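Local structure of galactokinase (Bifidobacterium longum subsp. infantis ATCC 15697 = JCM 1222 = DSM 20088, 6TEQ) at residues 77-82 / 126-131; 32-37 / 65-70; 105-110 / 143-148. The protein probably catalyses the ATP-dependent phosphorylation of galactose, as a GHMP-family galactokinase, and is captured here with a 2-fluorinated galactose bound. All coordinates share one frame; numbering follows the deposited sequence.

All three contacts lie in the N-terminal half of this GHMP kinase fold, on the same side of the chain's centre. Interaction 2 (32-37 / 65-70) comes first along the chain and is complete before strand 75-80 opens interaction 1; interactions 1 and 3 then alternate, since helix 105-116 precedes strand 125-131 and helix 141-156 follows it. Interactions 1 and 2, with centres about 10 Å apart, belong to one mixed sheet in which strands 54-70 and 125-131 are neighbours. Interaction 3, centred about 11 and 12 Å from them, pairs two helices packed on that sheet: Phe129 reaches Pro107 and Met145, and Ile66 reaches Ser148. Sheet and helices thus form one continuous core beside the nucleotide site.

Interaction 1 (77-82 / 126-131); sequences RVVSGV and DAAFVS
Strands 75-80 and 125-131 run parallel in the large mixed sheet of the GHMP kinase N-terminal half, and Arg77 and Asp126 join across the pair by a salt bridge. The two side chains run alongside each other off the same face of the sheet. Arg77 uses NE and NH2, one to each carboxylate oxygen: NE donates to Asp126 OD1 at 2.8 Å and NH2 to Asp126 OD2 at 3.0 Å. Both oxygens sit near the guanidinium plane, yet the carboxylate is turned 63° from it and is met from above its own plane. Arg77 CG lies anti to the carbonyl carbon (chi1 -61°), and a bend at chi3 (-63°) helps bring the guanidinium to Asp126. With an alanine here both donors are gone, and the Asp126 carboxylate would probably lose its charged mate across the strands, keeping the salt bridge to Arg71.

Backbone bonds link the strands: Ala127 N to Arg77 O, Val79 N to Ala127 O, Phe129 N to Val79 O and Gly81 N to Phe129 O, the last at 2.8 Å. Val79 CG1 packs on Ala128 CB at 3.7 Å on the Arg77 side of the sheet; on the other, Val78 CG1 meets Phe129 CE2 at the ring edge, 4.1 Å away. Ser80, which binds ADP in another structure of this protein, accepts a 3.3 Å bond at OG from Val82 N in an ST turn where the strand ends. Helix 12-27 lies against Arg77 and Val79, while Phe129 reaches helix 141-156 and strand 54-70 flanks 125-131.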
loop_
_atom_site.group_PDB
_atom_site.type_symbol
_atom_site.label_atom_id
_atom_site.label_comp_id
_atom_site.label_asym_id
_atom_site.label_seq_id
_atom_site.Cartn_x
_atom_site.Cartn_y
_atom_site.Cartn_z
ATOM N N ARG A 77 23.713 -8.867 2.340
ATOM C CA ARG A 77 24.119 -7.507 2.723
ATOM C C ARG A 77 23.129 -6.533 2.089
ATOM O O ARG A 77 22.959 -6.545 0.884
ATOM C CB ARG A 77 25.553 -7.159 2.390
ATOM C CG ARG A 77 26.573 -8.038 3.069
ATOM C CD ARG A 77 27.978 -7.630 2.779
ATOM N NE ARG A 77 28.279 -7.742 1.393
ATOM C CZ ARG A 77 29.369 -7.260 0.826
ATOM N NH1 ARG A 77 30.281 -6.612 1.541
ATOM N NH2 ARG A 77 29.534 -7.421 -0.472
ATOM N N VAL A 78 22.663 -5.579 2.865
ATOM C CA VAL A 78 21.790 -4.517 2.337
ATOM C C VAL A 78 22.203 -3.191 2.955
ATOM O O VAL A 78 22.561 -3.113 4.143
ATOM C CB VAL A 78 20.304 -4.829 2.610
ATOM C CG1 VAL A 78 19.856 -6.029 1.814
ATOM C CG2 VAL A 78 19.948 -4.995 4.033
ATOM N N VAL A 79 22.025 -2.149 2.173
ATOM C CA VAL A 79 22.272 -0.770 2.633
ATOM C C VAL A 79 21.135 0.078 2.080
ATOM O O VAL A 79 20.611 -0.253 0.974
ATOM C CB VAL A 79 23.670 -0.297 2.237
ATOM C CG1 VAL A 79 23.798 -0.282 0.723
ATOM C CG2 VAL A 79 24.026 1.065 2.868
ATOM N N SER A 80 20.802 1.147 2.774
ATOM C CA SER A 80 19.763 2.087 2.304
ATOM C C SER A 80 20.334 3.478 2.259
ATOM O O SER A 80 21.119 3.789 3.169
ATOM C CB SER A 80 18.578 2.052 3.261
ATOM O OG SER A 80 17.661 3.123 3.028
ATOM N N GLY A 81 19.878 4.295 1.311
ATOM C CA GLY A 81 20.326 5.689 1.171
ATOM C C GLY A 81 19.995 6.490 2.433
ATOM O O GLY A 81 20.618 7.507 2.668
ATOM N N VAL A 82 19.005 6.108 3.211
ATOM C CA VAL A 82 18.778 6.884 4.467
ATOM C C VAL A 82 20.065 6.815 5.295
ATOM O O VAL A 82 20.530 7.886 5.711
ATOM C CB VAL A 82 17.563 6.398 5.262
ATOM C CG1 VAL A 82 16.285 6.703 4.502
ATOM C CG2 VAL A 82 17.679 4.924 5.640
ATOM N N ASP A 126 23.744 -9.084 -2.379
ATOM C CA ASP A 126 24.116 -7.710 -1.974
ATOM C C ASP A 126 23.110 -6.769 -2.592
ATOM O O ASP A 126 22.805 -6.924 -3.772
ATOM C CB ASP A 126 25.515 -7.378 -2.410
ATOM C CG ASP A 126 26.576 -8.238 -1.768
ATOM O OD1 ASP A 126 26.423 -8.571 -0.516
ATOM O OD2 ASP A 126 27.598 -8.499 -2.499
ATOM N N ALA A 127 22.632 -5.807 -1.804
ATOM C CA ALA A 127 21.713 -4.798 -2.364
ATOM C C ALA A 127 21.923 -3.426 -1.738
ATOM O O ALA A 127 22.283 -3.325 -0.526
ATOM C CB ALA A 127 20.271 -5.243 -2.270
ATOM N N ALA A 128 21.546 -2.462 -2.537
ATOM C CA ALA A 128 21.479 -1.039 -2.154
ATOM C C ALA A 128 20.112 -0.508 -2.576
ATOM O O ALA A 128 19.680 -0.649 -3.715
ATOM C CB ALA A 128 22.558 -0.218 -2.761
ATOM N N PHE A 129 19.450 0.125 -1.637
ATOM C CA PHE A 129 18.122 0.750 -1.868
ATOM C C PHE A 129 18.216 2.284 -1.799
ATOM O O PHE A 129 18.824 2.844 -0.862
ATOM C CB PHE A 129 17.172 0.334 -0.734
ATOM C CG PHE A 129 16.875 -1.109 -0.741
ATOM C CD1 PHE A 129 15.844 -1.577 -1.527
ATOM C CD2 PHE A 129 17.682 -2.019 -0.076
ATOM C CE1 PHE A 129 15.519 -2.922 -1.515
ATOM C CE2 PHE A 129 17.368 -3.363 -0.094
ATOM C CZ PHE A 129 16.329 -3.809 -0.845
ATOM N N VAL A 130 17.577 2.930 -2.759
ATOM C CA VAL A 130 17.293 4.374 -2.790
ATOM C C VAL A 130 15.791 4.501 -3.052
ATOM O O VAL A 130 15.306 3.888 -3.967
ATOM C CB VAL A 130 18.129 5.149 -3.818
ATOM C CG1 VAL A 130 17.663 6.564 -3.860
ATOM C CG2 VAL A 130 19.635 5.037 -3.479
ATOM N N SER A 131 15.077 5.257 -2.198
ATOM C CA SER A 131 13.630 5.427 -2.340
ATOM C C SER A 131 13.236 6.896 -2.351
ATOM O O SER A 131 13.914 7.719 -1.713
ATOM C CB SER A 131 12.933 4.665 -1.223
ATOM O OG SER A 131 11.545 4.626 -1.411
HETATM O O HOH W 1 15.893 3.276 0.786
#

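Interaction 2 (32-37 / 65-70); sequences EGVWAA and FIALKP
Trp35 lies against Ile66 and Leu68 on one face of two antiparallel strands, 33-42 and 54-70, which form a beta hairpin within the galactokinase galactose-binding signature. Its CB rests 3.8 Å from Ile66 CG2. From there CG stands anti to the carbonyl carbon (chi1 -61°), and with chi2 at -106° the benzo side of the indole runs back along the neighbouring strand. CE3 passes Ile66 O at 3.8 Å, and CZ3 meets Leu68 on two atoms, the carbonyl O and CB, the latter at 4.0 Å. Both carbonyl oxygens lie at the ring edge, in its plane. At the other side of the indole, NE1 is hydrogen-bonded to Asp155 OD2, a polar hold that helps fix the rotation of the ring, while Ala152 and Val156 of the same helix, 141-156, touch the side chain.

Trp35 and Ile66 are a hydrogen-bonded pair: each backbone N donates to the other's O, both at 2.8 Å. Leu68 N donates to Gly33 O, and Glu32 N to Leu68 O, so that Glu32 and Gly33 together face Leu68 in a classic beta bulge. From the bulge, the extended Glu32 side chain crosses Pro70 at about a right angle, bringing OE1 against the proline CD and CG.

The other side of the sheet carries Val34, Ala36, Phe65 and Ala67, with helix 12-27 laid over Val34, Phe65 and Ala67. Val34 divides its branches, CG2 to Ala67 CB at 4.0 Å and CG1 to the edge of the Phe65 ring at CD2. Ala36 makes a CH-pi contact over one face of that ring, its CB 3.9 Å from the centroid of Phe65 and 20° off the normal.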
loop_
_atom_site.group_PDB
_atom_site.type_symbol
_atom_site.label_atom_id
_atom_site.label_comp_id
_atom_site.label_asym_id
_atom_site.label_seq_id
_atom_site.Cartn_x
_atom_site.Cartn_y
_atom_site.Cartn_z
ATOM N N GLU A 32 24.288 -6.382 -10.627
ATOM C CA GLU A 32 23.805 -7.103 -11.842
ATOM C C GLU A 32 22.763 -6.252 -12.561
ATOM O O GLU A 32 22.722 -6.280 -13.781
ATOM C CB GLU A 32 23.233 -8.465 -11.464
ATOM C CG GLU A 32 22.751 -9.193 -12.705
ATOM C CD GLU A 32 22.516 -10.674 -12.562
ATOM O OE1 GLU A 32 23.128 -11.286 -11.624
ATOM O OE2 GLU A 32 21.686 -11.189 -13.379
ATOM N N GLY A 33 21.956 -5.462 -11.841
ATOM C CA GLY A 33 21.023 -4.524 -12.459
ATOM C C GLY A 33 20.370 -3.681 -11.358
ATOM O O GLY A 33 20.746 -3.806 -10.168
ATOM N N VAL A 34 19.339 -2.961 -11.726
ATOM C CA VAL A 34 18.503 -2.159 -10.834
ATOM C C VAL A 34 17.058 -2.489 -11.164
ATOM O O VAL A 34 16.719 -2.505 -12.386
ATOM C CB VAL A 34 18.809 -0.670 -10.971
ATOM C CG1 VAL A 34 17.926 0.162 -10.092
ATOM C CG2 VAL A 34 20.275 -0.326 -10.669
ATOM N N TRP A 35 16.307 -2.774 -10.089
ATOM C CA TRP A 35 14.869 -2.959 -10.185
ATOM C C TRP A 35 14.180 -1.877 -9.362
ATOM O O TRP A 35 14.853 -1.208 -8.599
ATOM C CB TRP A 35 14.486 -4.365 -9.801
ATOM C CG TRP A 35 15.111 -5.414 -10.686
ATOM C CD1 TRP A 35 14.454 -6.131 -11.631
ATOM C CD2 TRP A 35 16.467 -5.911 -10.698
ATOM N NE1 TRP A 35 15.286 -7.065 -12.179
ATOM C CE2 TRP A 35 16.516 -6.959 -11.646
ATOM C CE3 TRP A 35 17.625 -5.612 -9.971
ATOM C CZ2 TRP A 35 17.706 -7.619 -11.989
ATOM C CZ3 TRP A 35 18.764 -6.339 -10.202
ATOM C CH2 TRP A 35 18.814 -7.310 -11.232
ATOM N N ALA A 36 12.882 -1.710 -9.550
ATOM C CA ALA A 36 12.148 -0.735 -8.732
ATOM C C ALA A 36 10.707 -1.136 -8.606
ATOM O O ALA A 36 10.205 -1.877 -9.447
ATOM C CB ALA A 36 12.293 0.665 -9.271
ATOM N N ALA A 37 10.142 -0.783 -7.449
ATOM C CA ALA A 37 8.714 -1.000 -7.200
ATOM C C ALA A 37 8.147 0.279 -6.644
ATOM O O ALA A 37 8.800 0.969 -5.821
ATOM C CB ALA A 37 8.531 -2.177 -6.293
ATOM N N PHE A 65 14.145 1.957 -5.513
ATOM C CA PHE A 65 15.097 1.411 -6.476
ATOM C C PHE A 65 16.101 0.548 -5.753
ATOM O O PHE A 65 16.596 0.911 -4.672
ATOM C CB PHE A 65 15.861 2.514 -7.210
ATOM C CG PHE A 65 14.960 3.297 -8.122
ATOM C CD1 PHE A 65 14.181 4.308 -7.620
ATOM C CD2 PHE A 65 15.030 3.149 -9.497
ATOM C CE1 PHE A 65 13.331 4.996 -8.460
ATOM C CE2 PHE A 65 14.150 3.807 -10.335
ATOM C CZ PHE A 65 13.334 4.762 -9.809
ATOM N N ILE A 66 16.233 -0.671 -6.247
ATOM C CA ILE A 66 17.150 -1.660 -5.640
ATOM C C ILE A 66 18.213 -1.972 -6.672
ATOM O O ILE A 66 17.895 -2.503 -7.759
ATOM C CB ILE A 66 16.490 -2.944 -5.173
ATOM C CG1 ILE A 66 17.430 -3.864 -4.367
ATOM C CG2 ILE A 66 15.732 -3.652 -6.282
ATOM C CD1 ILE A 66 16.800 -5.171 -3.987
ATOM N N ALA A 67 19.453 -1.698 -6.311
ATOM C CA ALA A 67 20.622 -2.226 -7.080
ATOM C C ALA A 67 20.993 -3.558 -6.407
ATOM O O ALA A 67 21.176 -3.579 -5.181
ATOM C CB ALA A 67 21.739 -1.217 -7.077
ATOM N N LEU A 68 21.013 -4.656 -7.144
ATOM C CA LEU A 68 21.256 -5.979 -6.542
ATOM C C LEU A 68 22.254 -6.801 -7.328
ATOM O O LEU A 68 22.305 -6.690 -8.578
ATOM C CB LEU A 68 19.901 -6.690 -6.424
ATOM C CG LEU A 68 19.917 -8.077 -5.738
ATOM C CD1 LEU A 68 18.652 -8.306 -4.942
ATOM C CD2 LEU A 68 20.129 -9.187 -6.758
ATOM N N LYS A 69 22.990 -7.636 -6.610
ATOM C CA LYS A 69 23.852 -8.671 -7.239
ATOM C C LYS A 69 23.703 -9.922 -6.408
ATOM O O LYS A 69 23.791 -9.864 -5.189
ATOM C CB LYS A 69 25.319 -8.237 -7.325
ATOM C CG LYS A 69 26.194 -9.210 -8.066
ATOM C CD LYS A 69 27.589 -8.673 -8.217
ATOM C CE LYS A 69 28.443 -9.618 -9.026
ATOM N NZ LYS A 69 29.833 -9.213 -8.896
ATOM N N PRO A 70 23.488 -11.083 -7.047
ATOM C CA PRO A 70 23.373 -12.322 -6.270
ATOM C C PRO A 70 24.765 -12.683 -5.751
ATOM O O PRO A 70 25.742 -12.283 -6.332
ATOM C CB PRO A 70 22.882 -13.332 -7.300
ATOM C CG PRO A 70 23.419 -12.800 -8.626
ATOM C CD PRO A 70 23.378 -11.271 -8.508
#

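Interaction 3 (105-110 / 143-148); sequences AYPTGV and AAMTCS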
loop_
_atom_site.group_PDB
_atom_site.type_symbol
_atom_site.label_atom_id
_atom_site.label_comp_id
_atom_site.label_asym_id
_atom_site.label_seq_id
_atom_site.Cartn_x
_atom_site.Cartn_y
_atom_site.Cartn_z
ATOM N N ALA A 105 15.194 -6.957 7.710
ATOM C CA ALA A 105 14.274 -8.118 7.744
ATOM C C ALA A 105 13.409 -8.092 6.473
ATOM O O ALA A 105 13.002 -9.156 6.033
ATOM C CB ALA A 105 13.397 -8.042 8.975
ATOM N N TYR A 106 13.042 -6.917 5.978
ATOM C CA TYR A 106 12.122 -6.834 4.813
ATOM C C TYR A 106 12.753 -7.417 3.551
ATOM O O TYR A 106 12.235 -8.409 2.997
ATOM C CB TYR A 106 11.665 -5.382 4.624
ATOM C CG TYR A 106 10.690 -4.905 5.687
ATOM C CD1 TYR A 106 9.328 -4.984 5.492
ATOM C CD2 TYR A 106 11.129 -4.345 6.867
ATOM C CE1 TYR A 106 8.428 -4.546 6.437
ATOM C CE2 TYR A 106 10.229 -3.862 7.817
ATOM C CZ TYR A 106 8.874 -3.951 7.595
ATOM O OH TYR A 106 7.928 -3.519 8.485
ATOM N N PRO A 107 13.932 -6.930 3.059
ATOM C CA PRO A 107 14.523 -7.583 1.900
ATOM C C PRO A 107 15.039 -9.005 2.196
ATOM O O PRO A 107 14.859 -9.906 1.375
ATOM C CB PRO A 107 15.643 -6.601 1.454
ATOM C CG PRO A 107 16.032 -5.850 2.746
ATOM C CD PRO A 107 14.689 -5.733 3.461
ATOM N N THR A 108 15.683 -9.226 3.370
ATOM C CA THR A 108 16.254 -10.550 3.641
ATOM C C THR A 108 15.106 -11.550 3.644
ATOM O O THR A 108 15.248 -12.693 3.188
ATOM C CB THR A 108 16.965 -10.552 4.987
ATOM O OG1 THR A 108 17.901 -9.478 4.961
ATOM C CG2 THR A 108 17.658 -11.852 5.245
ATOM N N GLY A 109 13.993 -11.126 4.241
ATOM C CA GLY A 109 12.847 -12.041 4.460
ATOM C C GLY A 109 12.226 -12.469 3.137
ATOM O O GLY A 109 11.633 -13.536 3.064
ATOM N N VAL A 110 12.413 -11.697 2.091
ATOM C CA VAL A 110 11.924 -12.082 0.734
ATOM C C VAL A 110 12.712 -13.277 0.191
ATOM O O VAL A 110 12.073 -14.280 -0.203
ATOM C CB VAL A 110 11.977 -10.906 -0.250
ATOM C CG1 VAL A 110 11.591 -11.423 -1.624
ATOM C CG2 VAL A 110 11.067 -9.760 0.251
ATOM N N ALA A 143 6.119 -2.267 1.030
ATOM C CA ALA A 143 5.866 -3.091 -0.174
ATOM C C ALA A 143 6.810 -2.692 -1.274
ATOM O O ALA A 143 7.225 -3.530 -2.027
ATOM C CB ALA A 143 4.440 -2.963 -0.695
ATOM N N ALA A 144 7.099 -1.397 -1.421
ATOM C CA ALA A 144 8.033 -0.990 -2.468
ATOM C C ALA A 144 9.352 -1.716 -2.193
ATOM O O ALA A 144 10.008 -2.126 -3.148
ATOM C CB ALA A 144 8.167 0.514 -2.444
ATOM N N MET A 145 9.758 -1.840 -0.937
ATOM C CA MET A 145 11.061 -2.504 -0.643
ATOM C C MET A 145 10.941 -4.017 -0.886
ATOM O O MET A 145 11.874 -4.624 -1.470
ATOM C CB MET A 145 11.496 -2.221 0.795
ATOM C CG MET A 145 12.774 -2.916 1.178
ATOM S SD MET A 145 13.473 -2.228 2.641
ATOM C CE MET A 145 14.142 -0.672 2.063
ATOM N N THR A 146 9.916 -4.644 -0.384
ATOM C CA THR A 146 9.791 -6.117 -0.502
ATOM C C THR A 146 9.535 -6.498 -1.953
ATOM O O THR A 146 10.083 -7.513 -2.396
ATOM C CB THR A 146 8.753 -6.730 0.452
ATOM O OG1 THR A 146 7.463 -6.123 0.144
ATOM C CG2 THR A 146 9.134 -6.579 1.900
ATOM N N CYS A 147 8.711 -5.775 -2.689
ATOM C CA CYS A 147 8.377 -6.129 -4.074
ATOM C C CYS A 147 9.543 -5.849 -5.030
ATOM O O CYS A 147 9.781 -6.698 -5.943
ATOM C CB CYS A 147 7.078 -5.432 -4.497
ATOM S SG CYS A 147 5.661 -6.097 -3.604
ATOM N N SER A 148 10.298 -4.778 -4.788
ATOM C CA SER A 148 11.486 -4.511 -5.669
ATOM C C SER A 148 12.494 -5.642 -5.445
ATOM O O SER A 148 13.036 -6.125 -6.404
ATOM C CB SER A 148 12.133 -3.197 -5.396
ATOM O OG SER A 148 12.554 -3.029 -4.063
#
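Thr146 overlaps Tyr106 with its methyl: CG2 lies 3.9 Å from Tyr106 CB and equally near CD1, meeting the aromatic ring at its edge, in plane. The contact joins helices 105-116 and 141-156 of the GHMP kinase N-terminal domain, whose segments run in nearly the same direction at -29° with axes 8.6 Å apart. No hydrogen bond crosses it. Thr146 places CG2 anti to the carbonyl carbon, and this branch is the one that touches Tyr106, while OG1 (chi1 59°) is hydrogen-bonded to Ser142 O in its own helix. CG2 also approaches Tyr106 O, an oxygen that is hydrogen-bonded to Ser178 OG.

Met145 works beside it. Its chain is extended as far as SD, and the sulfur abuts the neighbouring helix at Pro107 CD (3.8 Å) and Tyr106 CB (4.1 Å). The far end of the Tyr106 side chain leads away from this seam, and the side chain touches Ser142 and Glu179, which bind magnesium in another structure of this protein, so the helix pair borders the nucleotide and metal site. One turn further on, Val110 completes the contact: its CG2 sits 3.6 Å from Thr146 O and 3.8 Å from Thr146 CB.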